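Local coordinates for protein PaxB (Photorhabdus luminescens, PDB 6EK4) that probably serves as one component of a two-component alpha-helical pore-forming toxin of the YaxAB type, acting with its partner to perforate target-cell membranes, at residues K27-L32 / L48-Y53; S23-N28 / T296-Q301. One frame throughout, in Å; residues are numbered along the deposited sequence.

Interaction 1: K27-L32 / L48-Y53; sequences KNIWRL and LRISLY
Ile29 and Trp30 straddle Ser51, one on the apolar side of the small residue and the other beside its hydroxyl. The apolar part centres on the CG2 branch of Ile29. CG2 of Ile29 comes within 3.6 Å of CA of Ser51, a backbone atom, and touches CG2 of Ile50 at 4.1 Å, methyl to methyl. Both isoleucines hold CG2 anti to their own backbone N, with CG1 beside that N, an arrangement that brings the two short branches together across the gap. A serine is slim enough here for the helices to come near each other: the CA atoms of Trp30 and Ser51 lie 5.2 Å apart, and the segment axes approach to 8.8 Å, running nearly antiparallel at 150°.

The ring contact is looser. Trp30 swings its indole anti to the backbone N (chi1 -179°), and the six-membered ring passes alongside Ser51, where CE3 of Trp30 is 3.9 Å from OG of Ser51. The approach is oblique to the ring, and the contact is van der Waals in kind.

The hydroxyl of Ser51 is satisfied within its own helix. OG of Ser51 turns back one turn to O of Leu48 at 3.0 Å, reaching it from above the carbonyl plane, which holds the serine rotation. N of Leu52 bonds the same oxygen from the same face, making Leu48 O a twofold acceptor.

This buried contact joins helix 19-35 to helix 42-73 as neighbouring antiparallel members of an elongated helical bundle. Ile29 also packs on Glu294 and Leu298 of helix 247-321, Ile50 rests on the loop residues Val143 and Ile145, and the Trp30 ring meets that of His34 on its own helix.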
loop_
_atom_site.group_PDB
_atom_site.type_symbol
_atom_site.label_atom_id
_atom_site.label_comp_id
_atom_site.label_asym_id
_atom_site.label_seq_id
_atom_site.Cartn_x
_atom_site.Cartn_y
_atom_site.Cartn_z
ATOM N N LYS A 27 2.324 -11.154 3.553
ATOM C CA LYS A 27 2.832 -10.423 4.718
ATOM C C LYS A 27 2.548 -8.920 4.598
ATOM O O LYS A 27 2.166 -8.275 5.575
ATOM C CB LYS A 27 4.340 -10.676 4.874
ATOM C CG LYS A 27 5.019 -9.961 6.035
ATOM C CD LYS A 27 4.528 -10.465 7.382
ATOM C CE LYS A 27 5.398 -9.946 8.516
ATOM N NZ LYS A 27 4.991 -10.504 9.835
ATOM N N ASN A 28 2.732 -8.378 3.397
ATOM C CA ASN A 28 2.496 -6.954 3.141
ATOM C C ASN A 28 1.019 -6.572 3.199
ATOM O O ASN A 28 0.683 -5.460 3.607
ATOM C CB ASN A 28 3.075 -6.546 1.779
ATOM C CG ASN A 28 4.591 -6.630 1.733
ATOM O OD1 ASN A 28 5.265 -6.574 2.765
ATOM N ND2 ASN A 28 5.136 -6.761 0.531
ATOM N N ILE A 29 0.145 -7.486 2.781
ATOM C CA ILE A 29 -1.298 -7.252 2.844
ATOM C C ILE A 29 -1.764 -7.180 4.299
ATOM O O ILE A 29 -2.584 -6.330 4.646
ATOM C CB ILE A 29 -2.088 -8.326 2.058
ATOM C CG1 ILE A 29 -1.913 -8.101 0.552
ATOM C CG2 ILE A 29 -3.571 -8.280 2.403
ATOM C CD1 ILE A 29 -2.319 -9.278 -0.310
ATOM N N TRP A 30 -1.233 -8.062 5.144
ATOM C CA TRP A 30 -1.538 -8.039 6.577
ATOM C C TRP A 30 -1.127 -6.710 7.206
ATOM O O TRP A 30 -1.913 -6.080 7.914
ATOM C CB TRP A 30 -0.829 -9.189 7.297
ATOM C CG TRP A 30 -1.116 -9.237 8.769
ATOM C CD1 TRP A 30 -0.394 -8.645 9.769
ATOM C CD2 TRP A 30 -2.208 -9.906 9.405
ATOM N NE1 TRP A 30 -0.972 -8.908 10.988
ATOM C CE2 TRP A 30 -2.085 -9.681 10.793
ATOM C CE3 TRP A 30 -3.279 -10.676 8.937
ATOM C CZ2 TRP A 30 -2.995 -10.199 11.717
ATOM C CZ3 TRP A 30 -4.182 -11.192 9.856
ATOM C CH2 TRP A 30 -4.033 -10.951 11.231
ATOM N N ARG A 31 0.110 -6.297 6.945
ATOM C CA ARG A 31 0.649 -5.051 7.487
ATOM C C ARG A 31 -0.163 -3.840 7.027
ATOM O O ARG A 31 -0.504 -2.974 7.834
ATOM C CB ARG A 31 2.115 -4.889 7.070
ATOM C CG ARG A 31 2.812 -3.670 7.659
ATOM C CD ARG A 31 4.299 -3.656 7.329
ATOM N NE ARG A 31 4.562 -3.917 5.912
ATOM C CZ ARG A 31 4.370 -3.048 4.918
ATOM N NH1 ARG A 31 3.899 -1.824 5.154
ATOM N NH2 ARG A 31 4.648 -3.409 3.670
ATOM N N LEU A 32 -0.468 -3.791 5.733
ATOM C CA LEU A 32 -1.221 -2.678 5.153
ATOM C C LEU A 32 -2.681 -2.654 5.598
ATOM O O LEU A 32 -3.238 -1.584 5.821
ATOM C CB LEU A 32 -1.147 -2.719 3.623
ATOM C CG LEU A 32 0.219 -2.371 3.023
ATOM C CD1 LEU A 32 0.306 -2.838 1.580
ATOM C CD2 LEU A 32 0.504 -0.880 3.123
ATOM N N LEU A 48 -9.545 -6.674 5.521
ATOM C CA LEU A 48 -9.296 -7.724 6.509
ATOM C C LEU A 48 -9.698 -9.104 5.980
ATOM O O LEU A 48 -9.084 -10.105 6.343
ATOM C CB LEU A 48 -10.023 -7.426 7.826
ATOM C CG LEU A 48 -9.506 -6.221 8.620
ATOM C CD1 LEU A 48 -10.467 -5.869 9.747
ATOM C CD2 LEU A 48 -8.108 -6.472 9.168
ATOM N N ARG A 49 -10.723 -9.154 5.128
ATOM C CA ARG A 49 -11.108 -10.402 4.463
ATOM C C ARG A 49 -10.015 -10.868 3.507
ATOM O O ARG A 49 -9.723 -12.062 3.427
ATOM C CB ARG A 49 -12.413 -10.237 3.681
ATOM C CG ARG A 49 -13.656 -10.038 4.532
ATOM C CD ARG A 49 -14.866 -9.794 3.645
ATOM N NE ARG A 49 -16.018 -9.282 4.385
ATOM C CZ ARG A 49 -17.115 -8.777 3.822
ATOM N NH1 ARG A 49 -17.230 -8.707 2.498
ATOM N NH2 ARG A 49 -18.106 -8.335 4.586
ATOM N N ILE A 50 -9.422 -9.922 2.782
ATOM C CA ILE A 50 -8.368 -10.232 1.815
ATOM C C ILE A 50 -7.116 -10.750 2.523
ATOM O O ILE A 50 -6.513 -11.724 2.075
ATOM C CB ILE A 50 -8.023 -9.011 0.926
ATOM C CG1 ILE A 50 -9.211 -8.661 0.022
ATOM C CG2 ILE A 50 -6.799 -9.292 0.063
ATOM C CD1 ILE A 50 -9.146 -7.270 -0.572
ATOM N N SER A 51 -6.736 -10.110 3.628
ATOM C CA SER A 51 -5.568 -10.546 4.401
ATOM C C SER A 51 -5.785 -11.923 5.032
ATOM O O SER A 51 -4.859 -12.730 5.096
ATOM C CB SER A 51 -5.215 -9.526 5.489
ATOM O OG SER A 51 -6.126 -9.592 6.572
ATOM N N LEU A 52 -7.011 -12.180 5.486
ATOM C CA LEU A 52 -7.356 -13.449 6.128
ATOM C C LEU A 52 -7.324 -14.606 5.126
ATOM O O LEU A 52 -6.747 -15.660 5.403
ATOM C CB LEU A 52 -8.738 -13.358 6.784
ATOM C CG LEU A 52 -9.020 -14.345 7.921
ATOM C CD1 LEU A 52 -8.323 -13.904 9.202
ATOM C CD2 LEU A 52 -10.517 -14.486 8.154
ATOM N N TYR A 53 -7.946 -14.402 3.967
ATOM C CA TYR A 53 -7.921 -15.395 2.890
ATOM C C TYR A 53 -6.537 -15.499 2.237
ATOM O O TYR A 53 -6.158 -16.569 1.761
ATOM C CB TYR A 53 -8.975 -15.074 1.821
ATOM C CG TYR A 53 -10.417 -15.316 2.238
ATOM C CD1 TYR A 53 -10.806 -16.518 2.829
ATOM C CD2 TYR A 53 -11.399 -14.356 2.004
ATOM C CE1 TYR A 53 -12.124 -16.743 3.196
ATOM C CE2 TYR A 53 -12.718 -14.573 2.368
ATOM C CZ TYR A 53 -13.076 -15.766 2.962
ATOM O OH TYR A 53 -14.387 -15.985 3.323
#

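Interaction 2: S23-N28 / T296-Q301; sequences SQAVKN and TTLLLQ
Helix segments 23-28 and 296-301 run nearly antiparallel, at 150° with axes 8.5 Å apart at their closest, and Ala25 faces Leu298 with CA atoms 5.8 Å apart. That closeness rests on the small side chain of Ala25, which points toward the other helix: its CB meets CB of Leu298 at 3.8 Å. CG2 of Thr297 lies at the margin, 4.4 Å from Ala25 CB, while its OG1 bonds back to the backbone of Lys293.

Leu298 places CG between its backbone N and carbonyl carbon (chi1 77°) and sends CD2 over to Val26, whose CG2 it touches at 4.0 Å. The two side chains meet at about a right angle, a branch of one set across the other. The side chains that meet across the helices do so through methyl and methylene groups.

On the flank of 23-28, the amide of Gln24 gives NE2 to OD1 of Asn28 at 3.1 Å. The acceptor lies in the Gln24 amide plane, whereas the donor stands above the Asn28 carbonyl plane.

The contact ties the N-terminal helix 19-35 to the long helix 247-321, far along the chain. Helix 42-73 packs against both, with Ser54 touching Val26 and Leu298, and Leu299 turns to helix 101-141.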
loop_
_atom_site.group_PDB
_atom_site.type_symbol
_atom_site.label_atom_id
_atom_site.label_comp_id
_atom_site.label_asym_id
_atom_site.label_seq_id
_atom_site.Cartn_x
_atom_site.Cartn_y
_atom_site.Cartn_z
ATOM N N SER A 23 4.650 -15.215 -0.471
ATOM C CA SER A 23 4.511 -15.077 0.982
ATOM C C SER A 23 4.759 -13.653 1.482
ATOM O O SER A 23 4.114 -13.208 2.432
ATOM C CB SER A 23 5.446 -16.050 1.704
ATOM O OG SER A 23 5.085 -17.394 1.433
ATOM N N GLN A 24 5.698 -12.948 0.851
ATOM C CA GLN A 24 5.992 -11.561 1.209
ATOM C C GLN A 24 4.808 -10.650 0.881
ATOM O O GLN A 24 4.530 -9.703 1.615
ATOM C CB GLN A 24 7.254 -11.068 0.488
ATOM C CG GLN A 24 7.710 -9.666 0.878
ATOM C CD GLN A 24 8.129 -9.565 2.334
ATOM O OE1 GLN A 24 9.006 -10.298 2.790
ATOM N NE2 GLN A 24 7.505 -8.650 3.071
ATOM N N ALA A 25 4.120 -10.940 -0.221
ATOM C CA ALA A 25 2.929 -10.186 -0.607
ATOM C C ALA A 25 1.794 -10.387 0.396
ATOM O O ALA A 25 1.065 -9.445 0.708
ATOM C CB ALA A 25 2.477 -10.584 -2.003
ATOM N N VAL A 26 1.655 -11.614 0.896
ATOM C CA VAL A 26 0.674 -11.928 1.938
ATOM C C VAL A 26 1.031 -11.198 3.237
ATOM O O VAL A 26 0.149 -10.688 3.932
ATOM C CB VAL A 26 0.585 -13.452 2.190
ATOM C CG1 VAL A 26 -0.279 -13.767 3.403
ATOM C CG2 VAL A 26 0.037 -14.164 0.961
ATOM N N LYS A 27 2.324 -11.154 3.553
ATOM C CA LYS A 27 2.832 -10.423 4.718
ATOM C C LYS A 27 2.548 -8.920 4.598
ATOM O O LYS A 27 2.166 -8.275 5.575
ATOM C CB LYS A 27 4.340 -10.676 4.874
ATOM C CG LYS A 27 5.019 -9.961 6.035
ATOM C CD LYS A 27 4.528 -10.465 7.382
ATOM C CE LYS A 27 5.398 -9.946 8.516
ATOM N NZ LYS A 27 4.991 -10.504 9.835
ATOM N N ASN A 28 2.732 -8.378 3.397
ATOM C CA ASN A 28 2.496 -6.954 3.141
ATOM C C ASN A 28 1.019 -6.572 3.199
ATOM O O ASN A 28 0.683 -5.460 3.607
ATOM C CB ASN A 28 3.075 -6.546 1.779
ATOM C CG ASN A 28 4.591 -6.630 1.733
ATOM O OD1 ASN A 28 5.265 -6.574 2.765
ATOM N ND2 ASN A 28 5.136 -6.761 0.531
ATOM N N THR A 296 -2.497 -8.918 -6.525
ATOM C CA THR A 296 -2.189 -9.294 -7.901
ATOM C C THR A 296 -0.866 -10.060 -7.975
ATOM O O THR A 296 -0.746 -11.024 -8.730
ATOM C CB THR A 296 -2.123 -8.056 -8.821
ATOM O OG1 THR A 296 -3.379 -7.367 -8.785
ATOM C CG2 THR A 296 -1.813 -8.453 -10.259
ATOM N N THR A 297 0.114 -9.635 -7.178
ATOM C CA THR A 297 1.432 -10.269 -7.163
ATOM C C THR A 297 1.383 -11.704 -6.636
ATOM O O THR A 297 1.994 -12.598 -7.224
ATOM C CB THR A 297 2.438 -9.453 -6.323
ATOM O OG1 THR A 297 2.632 -8.168 -6.925
ATOM C CG2 THR A 297 3.784 -10.164 -6.225
ATOM N N LEU A 298 0.662 -11.920 -5.536
ATOM C CA LEU A 298 0.576 -13.251 -4.927
ATOM C C LEU A 298 -0.267 -14.214 -5.767
ATOM O O LEU A 298 0.031 -15.406 -5.826
ATOM C CB LEU A 298 0.043 -13.169 -3.489
ATOM C CG LEU A 298 -1.459 -12.965 -3.249
ATOM C CD1 LEU A 298 -2.211 -14.287 -3.143
ATOM C CD2 LEU A 298 -1.683 -12.145 -1.987
ATOM N N LEU A 299 -1.312 -13.694 -6.410
ATOM C CA LEU A 299 -2.185 -14.507 -7.267
ATOM C C LEU A 299 -1.478 -15.037 -8.523
ATOM O O LEU A 299 -1.806 -16.122 -9.007
ATOM C CB LEU A 299 -3.443 -13.720 -7.661
ATOM C CG LEU A 299 -4.527 -13.619 -6.582
ATOM C CD1 LEU A 299 -5.612 -12.638 -7.000
ATOM C CD2 LEU A 299 -5.126 -14.986 -6.274
ATOM N N LEU A 300 -0.526 -14.267 -9.048
ATOM C CA LEU A 300 0.331 -14.730 -10.148
ATOM C C LEU A 300 1.125 -15.969 -9.734
ATOM O O LEU A 300 1.217 -16.935 -10.490
ATOM C CB LEU A 300 1.295 -13.622 -10.605
ATOM C CG LEU A 300 0.882 -12.742 -11.793
ATOM C CD1 LEU A 300 -0.608 -12.427 -11.802
ATOM C CD2 LEU A 300 1.705 -11.461 -11.799
ATOM N N GLN A 301 1.691 -15.930 -8.530
ATOM C CA GLN A 301 2.430 -17.065 -7.980
ATOM C C GLN A 301 1.479 -18.191 -7.582
ATOM O O GLN A 301 1.810 -19.368 -7.730
ATOM C CB GLN A 301 3.250 -16.635 -6.761
ATOM C CG GLN A 301 4.273 -15.539 -7.032
ATOM C CD GLN A 301 5.342 -15.951 -8.025
ATOM O OE1 GLN A 301 5.673 -17.130 -8.150
ATOM N NE2 GLN A 301 5.896 -14.974 -8.732
#

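How the interactions relate
Interactions 1 and 2 are both buried, and both use helix 19-35, whose overlapping segments share Lys27 and Asn28. One joins it to the next helix in the chain, 42-73, the other to the distant helix 247-321, so helix 19-35 packs against two partners. The centres lie about 10 Å apart, and the contacts merge where CD1 of Ile29 packs against CD2 of Leu298 at 3.4 Å. In each a small residue sits at the closest approach, but interaction 1 mixes a serine and a partly exposed tryptophan with its isoleucines, whereas interaction 2 meets across the gap through purely aliphatic groups.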